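MMACHC-like protein (Caenorhabditis elegans, PDB 5UJC) binds cobalamin and probably removes its upper axial ligand, reducing cyanocobalamin with a flavin and NADPH and demethylating methylcobalamin with glutathione. Local coordinates at residues A[13-18]-A[103-108]. Sequence-based numbering, arbitrary orientation.
Sequences RVVDQK and EIMSEK
K18 sets the first carbons of its side chain against CA and CB of M105. Its CB is 3.8 Å from M105 CA and 3.9 Å from M105 CB. The chain then bends at chi2 and chi3. These bends carry CD past K108 CG at 4.1 Å and bring CE onto the I104 methyl CG2 at 3.8 Å, K18 and I104 meeting nearly at right angles. The ammonium groups of K18 and K108 stay apart, NZ to NZ 5.9 Å. Replacing K18 by an alanine would remove the carbons beyond CB and would probably leave I104 CG2 and K108 CG without the aliphatic chain that now lies against them. V14 CG1 abuts K108 CB at 3.8 Å, again almost perpendicular. On the buried side, M105 has CG anti to its own N (chi1 -179°) and turns SD to V15 CG2, 4.1 Å away. Both residues also touch L190 of strand 185-196, and V15 reaches L56 and I58 of strand 53-60. No hydrogen bond joins the segments. This is apolar helix-helix packing, with the axes of the two short segments running roughly antiparallel, at 145°. It joins helices 5-18 and 93-109 over the antiparallel sheet, away from the cobalamin site.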
ATOM      1  N   ARG A  13      -9.790 -15.643  -4.329  1.00 12.28           N
ATOM      2  CA  ARG A  13      -9.552 -15.978  -5.731  1.00 13.22           C
ATOM      3  C   ARG A  13     -10.154 -14.924  -6.667  1.00 12.19           C
ATOM      4  O   ARG A  13      -9.525 -14.532  -7.627  1.00 12.56           O
ATOM      5  CB  ARG A  13     -10.112 -17.356  -6.071  1.00 14.82           C
ATOM      6  CG  ARG A  13      -9.557 -17.945  -7.371  1.00 17.31           C
ATOM      7  CD  ARG A  13      -8.048 -18.251  -7.274  1.00 19.39           C
ATOM      8  NE  ARG A  13      -7.754 -19.164  -6.171  1.00 20.69           N
ATOM      9  CZ  ARG A  13      -7.832 -20.497  -6.232  1.00 21.25           C
ATOM     10  NH1 ARG A  13      -8.121 -21.128  -7.389  1.00 22.30           N
ATOM     11  NH2 ARG A  13      -7.578 -21.208  -5.148  1.00 28.27           N
ATOM     12  N   VAL A  14     -11.357 -14.443  -6.367  1.00 13.36           N
ATOM     13  CA  VAL A  14     -11.969 -13.399  -7.225  1.00 13.69           C
ATOM     14  C   VAL A  14     -11.141 -12.111  -7.177  1.00 12.51           C
ATOM     15  O   VAL A  14     -10.905 -11.471  -8.184  1.00 14.20           O
ATOM     16  CB  VAL A  14     -13.402 -13.064  -6.807  1.00 19.66           C
ATOM     17  CG1 VAL A  14     -13.943 -11.908  -7.650  1.00 25.08           C
ATOM     18  CG2 VAL A  14     -14.254 -14.258  -6.965  1.00 23.91           C
ATOM     19  N   VAL A  15     -10.708 -11.734  -5.977  1.00 12.47           N
ATOM     20  CA  VAL A  15      -9.879 -10.548  -5.819  1.00 13.26           C
ATOM     21  C   VAL A  15      -8.606 -10.687  -6.654  1.00 12.41           C
ATOM     22  O   VAL A  15      -8.209  -9.746  -7.381  1.00 14.07           O
ATOM     23  CB  VAL A  15      -9.566 -10.282  -4.329  1.00 14.01           C
ATOM     24  CG1 VAL A  15      -8.597  -9.113  -4.172  1.00 16.97           C
ATOM     25  CG2 VAL A  15     -10.866 -10.007  -3.565  1.00 15.19           C
ATOM     26  N   ASP A  16      -7.982 -11.857  -6.574  1.00 12.52           N
ATOM     27  CA  ASP A  16      -6.711 -12.098  -7.258  1.00 13.29           C
ATOM     28  C   ASP A  16      -6.878 -12.270  -8.784  1.00 13.84           C
ATOM     29  O   ASP A  16      -5.951 -11.996  -9.549  1.00 14.44           O
ATOM     30  CB  ASP A  16      -6.022 -13.313  -6.657  1.00 14.03           C
ATOM     31  CG  ASP A  16      -5.485 -13.036  -5.255  1.00 16.56           C
ATOM     32  OD1 ASP A  16      -5.336 -11.833  -4.887  1.00 18.54           O
ATOM     33  OD2 ASP A  16      -5.161 -14.003  -4.542  1.00 17.36           O
ATOM     34  N   GLN A  17      -8.083 -12.627  -9.216  1.00 12.23           N
ATOM     35  CA  GLN A  17      -8.390 -12.647 -10.650  1.00 12.89           C
ATOM     36  C   GLN A  17      -8.516 -11.251 -11.225  1.00 14.07           C
ATOM     37  O   GLN A  17      -8.047 -10.989 -12.333  1.00 15.65           O
ATOM     38  CB  GLN A  17      -9.669 -13.438 -10.916  1.00 13.75           C
ATOM     39  CG  GLN A  17      -9.509 -14.923 -10.742  1.00 14.49           C
ATOM     40  CD  GLN A  17     -10.834 -15.671 -10.663  1.00 14.68           C
ATOM     41  OE1 GLN A  17     -11.917 -15.070 -10.521  1.00 17.31           O
ATOM     42  NE2 GLN A  17     -10.757 -16.969 -10.751  1.00 17.60           N
ATOM     43  N   LYS A  18      -9.154 -10.348 -10.473  1.00 13.82           N
ATOM     44  CA  LYS A  18      -9.493  -9.014 -11.005  1.00 12.80           C
ATOM     45  C   LYS A  18      -8.437  -7.962 -10.689  1.00 14.88           C
ATOM     46  O   LYS A  18      -8.312  -6.998 -11.409  1.00 18.25           O
ATOM     47  CB  LYS A  18     -10.824  -8.553 -10.466  1.00 14.48           C
ATOM     48  CG  LYS A  18     -12.006  -9.435 -10.860  1.00 16.41           C
ATOM     49  CD  LYS A  18     -12.031  -9.795 -12.350  1.00 22.89           C
ATOM     50  CE  LYS A  18     -12.266  -8.574 -13.227  1.00 29.61           C
ATOM     51  NZ  LYS A  18     -12.385  -8.936 -14.668  1.00 36.91           N
ATOM     52  N   GLU A 103     -13.776  -0.962  -8.373  1.00 13.17           N
ATOM     53  CA  GLU A 103     -15.178  -1.116  -8.747  1.00 17.15           C
ATOM     54  C   GLU A 103     -15.368  -2.326  -9.660  1.00 15.93           C
ATOM     55  O   GLU A 103     -16.299  -3.087  -9.485  1.00 17.89           O
ATOM     56  CB  GLU A 103     -15.710   0.149  -9.423  1.00 19.70           C
ATOM     57  CG  GLU A 103     -17.173   0.074  -9.854  1.00 24.82           C
ATOM     58  CD  GLU A 103     -18.110  -0.419  -8.735  1.00 34.18           C
ATOM     59  OE1 GLU A 103     -17.869  -0.091  -7.547  1.00 41.96           O
ATOM     60  OE2 GLU A 103     -19.090  -1.121  -9.048  1.00 39.00           O
ATOM     61  N   ILE A 104     -14.461  -2.512 -10.608  1.00 15.67           N
ATOM     62  CA  ILE A 104     -14.520  -3.692 -11.491  1.00 16.80           C
ATOM     63  C   ILE A 104     -14.398  -5.001 -10.683  1.00 15.96           C
ATOM     64  O   ILE A 104     -15.162  -5.958 -10.884  1.00 19.12           O
ATOM     65  CB  ILE A 104     -13.451  -3.598 -12.592  1.00 21.36           C
ATOM     66  CG1 ILE A 104     -13.830  -2.460 -13.575  1.00 24.83           C
ATOM     67  CG2 ILE A 104     -13.305  -4.928 -13.335  1.00 24.65           C
ATOM     68  CD1 ILE A 104     -12.691  -1.983 -14.451  1.00 27.57           C
ATOM     69  N   MET A 105     -13.460  -5.012  -9.746  1.00 13.58           N
ATOM     70  CA  MET A 105     -13.295  -6.123  -8.866  1.00 13.10           C
ATOM     71  C   MET A 105     -14.565  -6.362  -8.034  1.00 12.58           C
ATOM     72  O   MET A 105     -15.004  -7.488  -7.882  1.00 14.27           O
ATOM     73  CB  MET A 105     -12.087  -5.897  -7.951  1.00 13.12           C
ATOM     74  CG  MET A 105     -11.798  -7.022  -6.997  1.00 14.37           C
ATOM     75  SD  MET A 105     -12.755  -6.904  -5.484  1.00 17.50           S
ATOM     76  CE  MET A 105     -11.943  -5.531  -4.745  1.00 20.63           C
ATOM     77  N   SER A 106     -15.109  -5.287  -7.467  1.00 12.57           N
ATOM     78  CA  SER A 106     -16.230  -5.378  -6.547  1.00 14.19           C
ATOM     79  C   SER A 106     -17.461  -5.932  -7.209  1.00 15.50           C
ATOM     80  O   SER A 106     -18.236  -6.646  -6.588  1.00 17.78           O
ATOM     81  CB  SER A 106     -16.540  -3.995  -5.956  1.00 15.59           C
ATOM     82  OG  SER A 106     -15.526  -3.598  -5.052  1.00 19.91           O
ATOM     83  N   GLU A 107     -17.640  -5.605  -8.479  1.00 15.63           N
ATOM     84  CA  GLU A 107     -18.788  -6.091  -9.235  1.00 18.13           C
ATOM     85  C   GLU A 107     -18.782  -7.623  -9.339  1.00 17.41           C
ATOM     86  O   GLU A 107     -19.827  -8.270  -9.262  1.00 20.92           O
ATOM     87  CB  GLU A 107     -18.773  -5.460 -10.605  1.00 22.76           C
ATOM     88  CG  GLU A 107     -19.199  -3.992 -10.579  1.00 36.30           C
ATOM     89  CD  GLU A 107     -19.218  -3.347 -11.951  1.00 53.14           C
ATOM     90  OE1 GLU A 107     -19.205  -4.088 -12.961  1.00 69.56           O
ATOM     91  OE2 GLU A 107     -19.260  -2.087 -12.019  1.00 61.08           O
ATOM     92  N   LYS A 108     -17.600  -8.201  -9.437  1.00 16.41           N
ATOM     93  CA  LYS A 108     -17.475  -9.655  -9.411  1.00 15.66           C
ATOM     94  C   LYS A 108     -17.524 -10.206  -7.975  1.00 13.39           C
ATOM     95  O   LYS A 108     -18.140 -11.251  -7.724  1.00 15.05           O
ATOM     96  CB  LYS A 108     -16.187 -10.095 -10.086  1.00 19.41           C
ATOM     97  CG  LYS A 108     -16.085  -9.702 -11.557  1.00 26.96           C
ATOM     98  CD  LYS A 108     -17.103 -10.431 -12.404  1.00 32.88           C
ATOM     99  CE  LYS A 108     -16.854 -10.204 -13.898  1.00 38.78           C
ATOM    100  NZ  LYS A 108     -18.084 -10.415 -14.699  1.00 46.13           N
TER